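Protein ACDH-11, isoform b (Caenorhabditis elegans, PDB 4Y9J) belongs to the acyl-CoA dehydrogenase family, assembles from four chains and binds flavin-adenine dinucleotide and the ligand UCC. Local coordinates at residues B[310-315]-B[444-449]; B[315-320]-B[397-402]; B[320-325]-B[440-445]. All blocks are in the same frame, centred on the assembly; numbering follows the deposited sequence.

Contact 1 of 3, residues B[310-315]-B[444-449]. With UCC (S-{(3S,5R,9R)-1-[(2R,3S,4R,5R)-5-(6-amino-9H-purin-9-yl)-4-hydroxy-3-(phosphonooxy)tetrahydrofuran-2-yl]-3,5,9-trihydroxy-8,8-dimethyl-3,5-dioxido-10,14-dioxo-2,4,6-trioxa-11,15-diaza-3lambda~5~,5lambda~5~-diphosphaheptadecan-17-yl} undecanethioate), chain F.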
# COMPACT_ATOMS: atom_id res chain seq x y z
N ASN B 310 12.18 38.92 4.81
CA ASN B 310 11.58 39.05 3.47
C ASN B 310 11.00 37.75 2.95
O ASN B 310 9.96 37.70 2.31
CB ASN B 310 12.56 39.66 2.50
CG ASN B 310 12.83 41.11 2.76
OD1 ASN B 310 13.99 41.63 2.68
ND2 ASN B 310 11.77 41.82 2.95
N MET B 311 11.60 36.64 3.34
CA MET B 311 11.07 35.37 3.04
C MET B 311 9.77 35.16 3.75
O MET B 311 8.81 34.62 3.17
CB MET B 311 12.08 34.27 3.37
CG MET B 311 11.58 32.88 3.45
SD MET B 311 11.48 31.95 1.87
CE MET B 311 13.21 31.38 1.84
N LEU B 312 9.74 35.42 5.05
CA LEU B 312 8.45 35.32 5.80
C LEU B 312 7.36 36.19 5.11
O LEU B 312 6.27 35.69 4.81
CB LEU B 312 8.58 35.74 7.28
CG LEU B 312 9.55 34.96 8.22
CD1 LEU B 312 9.63 35.66 9.60
CD2 LEU B 312 9.10 33.49 8.31
N ASN B 313 7.63 37.44 4.82
CA ASN B 313 6.61 38.25 4.23
C ASN B 313 6.17 37.84 2.86
O ASN B 313 4.98 37.92 2.61
CB ASN B 313 7.07 39.67 4.23
CG ASN B 313 7.08 40.24 5.68
OD1 ASN B 313 6.28 39.78 6.57
ND2 ASN B 313 7.98 41.21 5.94
N ILE B 314 7.10 37.42 1.95
CA ILE B 314 6.69 37.00 0.60
C ILE B 314 5.93 35.74 0.66
O ILE B 314 4.94 35.62 -0.06
CB ILE B 314 7.92 36.84 -0.38
CG1 ILE B 314 8.48 38.18 -0.74
CG2 ILE B 314 7.56 36.07 -1.67
CD1 ILE B 314 7.60 39.02 -1.65
N THR B 315 6.34 34.79 1.53
CA THR B 315 5.68 33.56 1.59
C THR B 315 4.27 33.75 2.18
O THR B 315 3.34 33.03 1.78
CB THR B 315 6.41 32.41 2.39
OG1 THR B 315 6.61 32.81 3.76
CG2 THR B 315 7.76 32.01 1.74
N ILE B 444 -1.95 27.55 9.36
CA ILE B 444 -0.98 26.94 10.28
C ILE B 444 0.46 27.35 9.96
O ILE B 444 1.19 27.92 10.82
CB ILE B 444 -1.16 25.43 10.36
CG1 ILE B 444 -2.55 25.09 10.96
CG2 ILE B 444 -0.07 24.81 11.25
CD1 ILE B 444 -2.89 23.59 10.90
N TRP B 445 0.87 27.08 8.75
CA TRP B 445 2.25 27.36 8.41
C TRP B 445 2.49 28.80 8.03
O TRP B 445 1.56 29.54 7.78
CB TRP B 445 2.77 26.38 7.35
CG TRP B 445 2.22 26.43 5.94
CD1 TRP B 445 1.39 27.37 5.35
CD2 TRP B 445 2.56 25.51 4.92
NE1 TRP B 445 1.14 27.02 4.09
CE2 TRP B 445 1.89 25.91 3.76
CE3 TRP B 445 3.40 24.35 4.89
CZ2 TRP B 445 2.00 25.19 2.55
CZ3 TRP B 445 3.52 23.65 3.70
CH2 TRP B 445 2.78 24.05 2.56
N GLU B 446 3.77 29.18 8.06
CA GLU B 446 4.21 30.57 7.91
C GLU B 446 3.50 31.47 8.94
O GLU B 446 3.31 32.65 8.68
CB GLU B 446 3.97 31.11 6.50
CG GLU B 446 4.76 30.33 5.41
CD GLU B 446 6.31 30.51 5.42
OE1 GLU B 446 6.89 31.25 6.24
OE2 GLU B 446 6.96 29.87 4.54
N GLY B 447 3.23 30.89 10.11
CA GLY B 447 2.69 31.63 11.24
C GLY B 447 1.23 31.30 11.49
O GLY B 447 0.41 31.47 10.60
N THR B 448 0.89 30.87 12.68
CA THR B 448 -0.53 30.61 12.96
C THR B 448 -1.30 31.92 13.03
O THR B 448 -0.72 33.05 13.12
CB THR B 448 -0.72 29.83 14.26
OG1 THR B 448 -0.48 30.69 15.38
CG2 THR B 448 0.18 28.61 14.29
N THR B 449 -2.62 31.81 13.04
CA THR B 449 -3.51 32.97 13.14
C THR B 449 -3.14 33.92 14.29
O THR B 449 -2.94 35.12 14.08
CB THR B 449 -5.00 32.54 13.30
OG1 THR B 449 -5.31 31.52 12.34
CG2 THR B 449 -5.87 33.76 13.07
OA1 UCC F . 6.10 27.22 7.58
CA1 UCC F . 7.10 27.32 6.76
CA2 UCC F . 7.20 26.84 5.31
CA3 UCC F . 5.95 26.49 4.56
CA4 UCC F . 6.00 27.01 3.08
CA5 UCC F . 4.97 28.13 2.90
CA6 UCC F . 4.24 27.99 1.61
CA7 UCC F . 3.22 29.11 1.42
CA8 UCC F . 2.85 28.78 0.03
CA9 UCC F . 1.47 28.73 -0.36
C10 UCC F . 1.01 27.40 -0.76
C11 UCC F . -0.06 27.13 0.29
S UCC F . 8.59 27.98 7.13
CP1 UCC F . 8.58 28.52 8.88
CP2 UCC F . 7.58 29.59 9.22
NP1 UCC F . 7.81 30.18 10.55
CP3 UCC F . 7.18 31.32 10.84
OP1 UCC F . 6.33 31.84 10.11
CP4 UCC F . 7.61 32.03 12.10
CP5 UCC F . 6.36 32.34 12.95
NP2 UCC F . 6.88 33.18 14.02
CP6 UCC F . 7.08 34.50 13.92
OP2 UCC F . 6.74 35.16 12.95
CP8 UCC F . 7.65 35.14 15.16
OP3 UCC F . 6.91 36.37 15.43
CPB UCC F . 9.07 35.64 15.07
CP7 UCC F . 9.52 36.40 13.81
CP9 UCC F . 9.81 34.31 14.62
CPA UCC F . 9.81 35.73 16.43
O7 UCC F . 11.18 36.16 16.21
P2 UCC F . 12.02 36.83 17.42
O21 UCC F . 13.44 37.13 16.97
O22 UCC F . 11.66 36.03 18.68
O6 UCC F . 11.16 38.21 17.59
P1 UCC F . 11.64 39.71 17.39
O11 UCC F . 12.78 40.10 18.32
O12 UCC F . 10.35 40.47 17.45
O5' UCC F . 12.18 39.63 15.81
C5' UCC F . 13.57 39.92 15.50
C4' UCC F . 13.70 40.99 14.40
C3' UCC F . 13.06 42.31 14.84
O3' UCC F . 13.82 43.30 14.19
P3 UCC F . 14.70 44.35 14.99
O33 UCC F . 15.39 45.10 13.87
O32 UCC F . 15.73 43.51 15.71
O31 UCC F . 13.67 45.12 15.85
C2' UCC F . 11.65 42.31 14.27
O2' UCC F . 11.15 43.59 13.89
O4' UCC F . 12.98 40.57 13.22
C1' UCC F . 11.94 41.52 12.99
N9 UCC F . 10.78 40.86 12.38
C4 UCC F . 10.24 41.29 11.24
N3 UCC F . 10.53 42.25 10.34
C8 UCC F . 10.08 39.81 12.89
N7 UCC F . 9.07 39.52 12.04
C5 UCC F . 9.12 40.38 11.00
C6 UCC F . 8.38 40.58 9.73
N6 UCC F . 7.32 39.77 9.44
N1 UCC F . 8.74 41.63 8.93
C2 UCC F . 9.78 42.43 9.24
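E446 reaches from the loop that links helices 432-439 and 449-461 to the flank of helix 304-338, where T315 and L312 receive it. Its chain bends at chi2 (-69°), which folds the carboxylate back toward the helix. T315 lies across it at about a right angle, with CG2 of T315 3.6 Å from OE2 of E446. The hydroxyl of T315 is modelled implausibly near the same carboxylate, so its exact place is doubtful. L312 adds an apolar boundary: its CD2 end stands 3.8 Å from OE1 of E446, an oxygen that also accepts a hydrogen bond from Q188 on strand 186-189. CD2 of L312 meets the ligand as well, 3.7 Å from OP1 of UCC.

Helix 304-338 and this loop belong to the helical C-terminal domain of the acyl-CoA dehydrogenase fold, and between them they form part of the UCC pocket, next to bound flavin-adenine dinucleotide. E446 has backbone angles in the left-handed helical region, and its N donates to the thioester oxygen OA1 of UCC at 3.1 Å (155°). Next to L312, and pointing away from the loop, N313 turns its amide to the adenine: OD1 of N313 accepts from N6 of UCC at 3.1 Å, while ND2 of N313 donates to N1 of UCC, also at 3.1 Å. This paired grip fixes the rotation of the amide. Farther along the loop, T448 occupies the N-cap of helix 449-461, and its OG1 bonds the flavin-adenine dinucleotide.

Contact 2 of 3, residues B[315-320]-B[397-402]. With UCC (S-{(3S,5R,9R)-1-[(2R,3S,4R,5R)-5-(6-amino-9H-purin-9-yl)-4-hydroxy-3-(phosphonooxy)tetrahydrofuran-2-yl]-3,5,9-trihydroxy-8,8-dimethyl-3,5-dioxido-10,14-dioxo-2,4,6-trioxa-11,15-diaza-3lambda~5~,5lambda~5~-diphosphaheptadecan-17-yl} undecanethioate), chain F.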
# COMPACT_ATOMS: atom_id res chain seq x y z
N THR B 315 6.34 34.79 1.53
CA THR B 315 5.68 33.56 1.59
C THR B 315 4.27 33.75 2.18
O THR B 315 3.34 33.03 1.78
CB THR B 315 6.41 32.41 2.39
OG1 THR B 315 6.61 32.81 3.76
CG2 THR B 315 7.76 32.01 1.74
N ARG B 316 4.13 34.66 3.11
CA ARG B 316 2.81 34.99 3.71
C ARG B 316 1.83 35.55 2.64
O ARG B 316 0.69 35.15 2.59
CB ARG B 316 3.01 35.92 4.94
CG ARG B 316 3.65 35.10 6.06
CD ARG B 316 4.01 35.83 7.36
NE ARG B 316 4.66 34.93 8.28
CZ ARG B 316 5.29 35.33 9.36
NH1 ARG B 316 5.44 36.59 9.58
NH2 ARG B 316 5.86 34.50 10.18
N ILE B 317 2.29 36.35 1.68
CA ILE B 317 1.42 36.77 0.53
C ILE B 317 1.02 35.54 -0.39
O ILE B 317 -0.13 35.39 -0.84
CB ILE B 317 2.09 37.83 -0.30
CG1 ILE B 317 2.28 39.12 0.55
CG2 ILE B 317 1.34 38.10 -1.60
CD1 ILE B 317 2.77 40.30 -0.20
N HIS B 318 2.00 34.73 -0.74
CA HIS B 318 1.74 33.48 -1.47
C HIS B 318 0.75 32.62 -0.69
O HIS B 318 -0.10 31.95 -1.28
CB HIS B 318 3.02 32.67 -1.66
CG HIS B 318 3.84 33.05 -2.85
ND1 HIS B 318 4.60 34.19 -2.94
CD2 HIS B 318 4.08 32.37 -3.99
CE1 HIS B 318 5.26 34.21 -4.08
NE2 HIS B 318 4.95 33.12 -4.73
N ASN B 319 0.88 32.57 0.62
CA ASN B 319 -0.03 31.72 1.41
C ASN B 319 -1.46 32.28 1.31
O ASN B 319 -2.40 31.52 1.21
CB ASN B 319 0.42 31.64 2.86
CG ASN B 319 -0.36 30.64 3.65
OD1 ASN B 319 -0.11 29.43 3.59
ND2 ASN B 319 -1.35 31.13 4.38
N ALA B 320 -1.61 33.59 1.30
CA ALA B 320 -2.92 34.17 1.11
C ALA B 320 -3.52 33.87 -0.25
O ALA B 320 -4.73 33.67 -0.40
CB ALA B 320 -2.87 35.68 1.36
N LEU B 397 1.94 46.37 7.40
CA LEU B 397 0.73 46.03 8.15
C LEU B 397 -0.13 44.97 7.42
O LEU B 397 -0.61 43.99 8.04
CB LEU B 397 -0.13 47.26 8.36
CG LEU B 397 -1.48 46.97 9.01
CD1 LEU B 397 -1.23 46.40 10.40
CD2 LEU B 397 -2.35 48.21 9.04
N ILE B 398 -0.36 45.17 6.13
CA ILE B 398 -1.25 44.32 5.35
C ILE B 398 -0.82 42.85 5.22
O ILE B 398 -1.64 41.98 5.14
CB ILE B 398 -1.60 44.93 3.99
CG1 ILE B 398 -2.92 44.36 3.47
CG2 ILE B 398 -0.51 44.70 2.98
CD1 ILE B 398 -3.38 45.03 2.21
N THR B 399 0.48 42.59 5.21
CA THR B 399 0.99 41.30 4.92
C THR B 399 0.51 40.29 5.97
O THR B 399 -0.12 39.27 5.62
CB THR B 399 2.52 41.38 4.77
OG1 THR B 399 2.79 42.04 3.56
CG2 THR B 399 3.06 40.01 4.62
N PRO B 400 0.72 40.60 7.28
CA PRO B 400 0.22 39.61 8.25
C PRO B 400 -1.31 39.58 8.38
O PRO B 400 -1.88 38.50 8.63
CB PRO B 400 0.85 40.06 9.56
CG PRO B 400 1.15 41.55 9.38
CD PRO B 400 1.57 41.61 7.94
N VAL B 401 -1.95 40.75 8.23
CA VAL B 401 -3.40 40.88 8.34
C VAL B 401 -4.04 40.03 7.23
O VAL B 401 -4.91 39.20 7.48
CB VAL B 401 -3.86 42.34 8.26
CG1 VAL B 401 -5.37 42.42 8.18
CG2 VAL B 401 -3.32 43.14 9.43
N LEU B 402 -3.56 40.21 6.00
CA LEU B 402 -4.03 39.39 4.87
C LEU B 402 -3.87 37.88 5.04
O LEU B 402 -4.83 37.10 4.90
CB LEU B 402 -3.35 39.83 3.61
CG LEU B 402 -3.55 39.01 2.36
CD1 LEU B 402 -4.99 39.05 1.89
CD2 LEU B 402 -2.64 39.48 1.24
OA1 UCC F . 6.10 27.22 7.58
CA1 UCC F . 7.10 27.32 6.76
CA2 UCC F . 7.20 26.84 5.31
CA3 UCC F . 5.95 26.49 4.56
CA4 UCC F . 6.00 27.01 3.08
CA5 UCC F . 4.97 28.13 2.90
CA6 UCC F . 4.24 27.99 1.61
CA7 UCC F . 3.22 29.11 1.42
CA8 UCC F . 2.85 28.78 0.03
CA9 UCC F . 1.47 28.73 -0.36
C10 UCC F . 1.01 27.40 -0.76
C11 UCC F . -0.06 27.13 0.29
S UCC F . 8.59 27.98 7.13
CP1 UCC F . 8.58 28.52 8.88
CP2 UCC F . 7.58 29.59 9.22
NP1 UCC F . 7.81 30.18 10.55
CP3 UCC F . 7.18 31.32 10.84
OP1 UCC F . 6.33 31.84 10.11
CP4 UCC F . 7.61 32.03 12.10
CP5 UCC F . 6.36 32.34 12.95
NP2 UCC F . 6.88 33.18 14.02
CP6 UCC F . 7.08 34.50 13.92
OP2 UCC F . 6.74 35.16 12.95
CP8 UCC F . 7.65 35.14 15.16
OP3 UCC F . 6.91 36.37 15.43
CPB UCC F . 9.07 35.64 15.07
CP7 UCC F . 9.52 36.40 13.81
CP9 UCC F . 9.81 34.31 14.62
CPA UCC F . 9.81 35.73 16.43
O7 UCC F . 11.18 36.16 16.21
P2 UCC F . 12.02 36.83 17.42
O21 UCC F . 13.44 37.13 16.97
O22 UCC F . 11.66 36.03 18.68
O6 UCC F . 11.16 38.21 17.59
P1 UCC F . 11.64 39.71 17.39
O11 UCC F . 12.78 40.10 18.32
O12 UCC F . 10.35 40.47 17.45
O5' UCC F . 12.18 39.63 15.81
C5' UCC F . 13.57 39.92 15.50
C4' UCC F . 13.70 40.99 14.40
C3' UCC F . 13.06 42.31 14.84
O3' UCC F . 13.82 43.30 14.19
P3 UCC F . 14.70 44.35 14.99
O33 UCC F . 15.39 45.10 13.87
O32 UCC F . 15.73 43.51 15.71
O31 UCC F . 13.67 45.12 15.85
C2' UCC F . 11.65 42.31 14.27
O2' UCC F . 11.15 43.59 13.89
O4' UCC F . 12.98 40.57 13.22
C1' UCC F . 11.94 41.52 12.99
N9 UCC F . 10.78 40.86 12.38
C4 UCC F . 10.24 41.29 11.24
N3 UCC F . 10.53 42.25 10.34
C8 UCC F . 10.08 39.81 12.89
N7 UCC F . 9.07 39.52 12.04
C5 UCC F . 9.12 40.38 11.00
C6 UCC F . 8.38 40.58 9.73
N6 UCC F . 7.32 39.77 9.44
N1 UCC F . 8.74 41.63 8.93
C2 UCC F . 9.78 42.43 9.24
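A320 and L402 meet where two helices of the C-terminal bundle of the acyl-CoA dehydrogenase fold pack together. The segments 315-320 and 397-402 run in broadly the same direction, with axes 8.9 Å apart at a crossing angle of 43°. This contact is buried, and both partners belong to long helices, 304-338 and 389-419.

Apolar packing carries the interface. The single methyl of A320 lets L402 come in close, CB of A320 lying 3.5 Å from CG of L402, and both leucine methyls spread around the alanine, CD2 of L402 being the nearer at 3.8 Å from A320 CB. About one turn away, T399 sits between two residues of the facing helix. Its CG2 lies 4.1 Å from CB of R316, so the arginine contributes its aliphatic root here, and its OG1 faces the tip of I317, whose chain crosses the threonine at about a right angle. Behind L402, A375 of helix 352-383 continues the apolar layer.

Polar interactions point away from this seam, toward the ligand. The R316 chain is extended from CG to NE and carries the guanidinium out to UCC. In one of its two deposited conformers, NH2 of R316 donates to two amide oxygens, at 2.7 Å to OP1 of UCC and 3.0 Å to OP2 of UCC; resting on a single conformer, this grip is less certain. OP1 lies at the edge of the guanidinium, near its plane. NE of R316 makes a weak hydrogen bond to the E446 carbonyl, which would help to orient the group.

On the opposing helix, the T399 hydroxyl, placed beside its own backbone N (chi1 -72°), is hydrogen-bonded to the carbonyl oxygen of L395.

Contact 3 of 3, residues B[320-325]-B[440-445]. With UCC (S-{(3S,5R,9R)-1-[(2R,3S,4R,5R)-5-(6-amino-9H-purin-9-yl)-4-hydroxy-3-(phosphonooxy)tetrahydrofuran-2-yl]-3,5,9-trihydroxy-8,8-dimethyl-3,5-dioxido-10,14-dioxo-2,4,6-trioxa-11,15-diaza-3lambda~5~,5lambda~5~-diphosphaheptadecan-17-yl} undecanethioate), chain F.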
# COMPACT_ATOMS: atom_id res chain seq x y z
N ALA B 320 -1.61 33.59 1.30
CA ALA B 320 -2.92 34.17 1.11
C ALA B 320 -3.52 33.87 -0.25
O ALA B 320 -4.73 33.67 -0.40
CB ALA B 320 -2.87 35.68 1.36
N VAL B 321 -2.65 33.90 -1.26
CA VAL B 321 -3.00 33.48 -2.63
C VAL B 321 -3.61 32.06 -2.62
O VAL B 321 -4.62 31.82 -3.25
CB VAL B 321 -1.82 33.53 -3.57
CG1 VAL B 321 -2.18 32.85 -4.89
CG2 VAL B 321 -1.38 34.94 -3.85
N ALA B 322 -2.99 31.16 -1.88
CA ALA B 322 -3.41 29.78 -1.77
C ALA B 322 -4.76 29.68 -1.05
O ALA B 322 -5.65 29.02 -1.55
CB ALA B 322 -2.40 28.99 -1.01
N SER B 323 -4.92 30.39 0.06
CA SER B 323 -6.19 30.41 0.77
C SER B 323 -7.31 30.84 -0.17
O SER B 323 -8.37 30.22 -0.24
CB SER B 323 -6.10 31.36 1.97
OG SER B 323 -5.26 30.86 2.97
N LEU B 324 -7.10 31.91 -0.88
CA LEU B 324 -8.08 32.49 -1.75
C LEU B 324 -8.30 31.62 -2.97
O LEU B 324 -9.43 31.55 -3.47
CB LEU B 324 -7.67 33.91 -2.16
CG LEU B 324 -7.84 34.91 -0.99
CD1 LEU B 324 -7.06 36.16 -1.20
CD2 LEU B 324 -9.30 35.21 -0.74
N GLY B 325 -7.24 30.98 -3.43
CA GLY B 325 -7.34 30.01 -4.52
C GLY B 325 -8.30 28.83 -4.20
O GLY B 325 -9.18 28.50 -5.04
N GLN B 440 -6.53 23.61 4.85
CA GLN B 440 -6.22 23.54 6.26
C GLN B 440 -4.74 23.80 6.60
O GLN B 440 -4.42 24.14 7.73
CB GLN B 440 -6.77 22.24 6.87
CG GLN B 440 -6.44 21.95 8.31
CD GLN B 440 -7.10 22.97 9.26
OE1 GLN B 440 -6.46 24.01 9.63
NE2 GLN B 440 -8.32 22.77 9.55
N VAL B 441 -3.82 23.63 5.64
CA VAL B 441 -2.45 24.04 5.92
C VAL B 441 -2.29 25.60 6.13
O VAL B 441 -1.42 26.07 6.86
CB VAL B 441 -1.46 23.56 4.85
CG1 VAL B 441 -1.39 24.47 3.66
CG2 VAL B 441 -0.09 23.38 5.52
N THR B 442 -3.16 26.32 5.44
CA THR B 442 -2.96 27.77 5.24
C THR B 442 -3.06 28.63 6.54
O THR B 442 -2.33 29.58 6.63
CB THR B 442 -3.76 28.37 4.08
OG1 THR B 442 -5.18 28.38 4.33
CG2 THR B 442 -3.50 27.67 2.80
N PRO B 443 -3.90 28.27 7.52
CA PRO B 443 -3.82 29.02 8.79
C PRO B 443 -2.75 28.58 9.73
O PRO B 443 -2.63 29.21 10.81
CB PRO B 443 -5.21 28.77 9.42
CG PRO B 443 -5.52 27.38 8.92
CD PRO B 443 -5.13 27.42 7.49
N ILE B 444 -1.95 27.55 9.36
CA ILE B 444 -0.98 26.94 10.28
C ILE B 444 0.46 27.35 9.96
O ILE B 444 1.19 27.92 10.82
CB ILE B 444 -1.16 25.43 10.36
CG1 ILE B 444 -2.55 25.09 10.96
CG2 ILE B 444 -0.07 24.81 11.25
CD1 ILE B 444 -2.89 23.59 10.90
N TRP B 445 0.87 27.08 8.75
CA TRP B 445 2.25 27.36 8.41
C TRP B 445 2.49 28.80 8.03
O TRP B 445 1.56 29.54 7.78
CB TRP B 445 2.77 26.38 7.35
CG TRP B 445 2.22 26.43 5.94
CD1 TRP B 445 1.39 27.37 5.35
CD2 TRP B 445 2.56 25.51 4.92
NE1 TRP B 445 1.14 27.02 4.09
CE2 TRP B 445 1.89 25.91 3.76
CE3 TRP B 445 3.40 24.35 4.89
CZ2 TRP B 445 2.00 25.19 2.55
CZ3 TRP B 445 3.52 23.65 3.70
CH2 TRP B 445 2.78 24.05 2.56
OA1 UCC F . 6.10 27.22 7.58
CA1 UCC F . 7.10 27.32 6.76
CA2 UCC F . 7.20 26.84 5.31
CA3 UCC F . 5.95 26.49 4.56
CA4 UCC F . 6.00 27.01 3.08
CA5 UCC F . 4.97 28.13 2.90
CA6 UCC F . 4.24 27.99 1.61
CA7 UCC F . 3.22 29.11 1.42
CA8 UCC F . 2.85 28.78 0.03
CA9 UCC F . 1.47 28.73 -0.36
C10 UCC F . 1.01 27.40 -0.76
C11 UCC F . -0.06 27.13 0.29
S UCC F . 8.59 27.98 7.13
CP1 UCC F . 8.58 28.52 8.88
CP2 UCC F . 7.58 29.59 9.22
NP1 UCC F . 7.81 30.18 10.55
CP3 UCC F . 7.18 31.32 10.84
OP1 UCC F . 6.33 31.84 10.11
CP4 UCC F . 7.61 32.03 12.10
CP5 UCC F . 6.36 32.34 12.95
NP2 UCC F . 6.88 33.18 14.02
CP6 UCC F . 7.08 34.50 13.92
OP2 UCC F . 6.74 35.16 12.95
CP8 UCC F . 7.65 35.14 15.16
OP3 UCC F . 6.91 36.37 15.43
CPB UCC F . 9.07 35.64 15.07
CP7 UCC F . 9.52 36.40 13.81
CP9 UCC F . 9.81 34.31 14.62
CPA UCC F . 9.81 35.73 16.43
O7 UCC F . 11.18 36.16 16.21
P2 UCC F . 12.02 36.83 17.42
O21 UCC F . 13.44 37.13 16.97
O22 UCC F . 11.66 36.03 18.68
O6 UCC F . 11.16 38.21 17.59
P1 UCC F . 11.64 39.71 17.39
O11 UCC F . 12.78 40.10 18.32
O12 UCC F . 10.35 40.47 17.45
O5' UCC F . 12.18 39.63 15.81
C5' UCC F . 13.57 39.92 15.50
C4' UCC F . 13.70 40.99 14.40
C3' UCC F . 13.06 42.31 14.84
O3' UCC F . 13.82 43.30 14.19
P3 UCC F . 14.70 44.35 14.99
O33 UCC F . 15.39 45.10 13.87
O32 UCC F . 15.73 43.51 15.71
O31 UCC F . 13.67 45.12 15.85
C2' UCC F . 11.65 42.31 14.27
O2' UCC F . 11.15 43.59 13.89
O4' UCC F . 12.98 40.57 13.22
C1' UCC F . 11.94 41.52 12.99
N9 UCC F . 10.78 40.86 12.38
C4 UCC F . 10.24 41.29 11.24
N3 UCC F . 10.53 42.25 10.34
C8 UCC F . 10.08 39.81 12.89
N7 UCC F . 9.07 39.52 12.04
C5 UCC F . 9.12 40.38 11.00
C6 UCC F . 8.38 40.58 9.73
N6 UCC F . 7.32 39.77 9.44
N1 UCC F . 8.74 41.63 8.93
C2 UCC F . 9.78 42.43 9.24
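S323 and T442 mark the closest approach of two differently built backbones, their CA atoms 6.1 Å apart. Segment 320-325 is regular helix within 304-338. Segment 440-445 has helical angles from Q440 to T442 but lacks the regular bonds, and then turns, with O of V441 accepting from both I444 N and W445 N; these two bonds pin the carbonyl and shape the turn.

One polar link joins the segments: OG of S323 and OG1 of T442 are hydrogen-bonded at 2.8 Å, with the proton unassigned. Each hydroxyl has a backbone carbonyl as a further partner, OG of S323 weakly at N319 O and OG1 of T442 at A439 O, so each buried hydroxyl also has a carbonyl of its own stretch of the chain to bond to. With OG1 of T442 set between its own N and carbonyl carbon (chi1 68°), the methyl CG2 is turned toward A322, 4.2 Å from the A322 CB. That CB also closes on the end of the UCC acyl chain, 3.3 Å from C11 of UCC.

W445 completes this lining of the pocket. CA3 of UCC lies 3.3 Å above one face of its ring, offset toward the rim, and C11 of UCC reaches the ring edge in its plane. On the opposite face V441 CG2 sits 3.4 Å above the plane, over the ring centre, so the indole is held flat between a valine methyl and the ligand.

Helix 389-419 flanks the pair, A406 packing on S323 and A410 on T442, and K403 bonds the T442 carbonyl. V321 and L324 face helices 121-135 and 352-383, while V441 packs against Y426 of the second subunit.

All three contacts are buried, and all use consecutive, overlapping parts of helix 304-338, which meets helix 389-419 in contact 2 and the loop before helix 449-461 in contacts 1 and 3. The chemistry follows the partner. Contact 2, between two helices, is mostly apolar; contact 3 joins helix and loop through a hydroxyl pair; contact 1 sets a carboxylate beside threonine and leucine. N319 of contact 2 ties them together, with a probable hydrogen bond from ND2 to the T442 carbonyl and a weak one between OD1 and W445 NE1. Contacts 1 and 3 also touch the second subunit, whereas no other protein chain touches contact 2. UCC runs past all three.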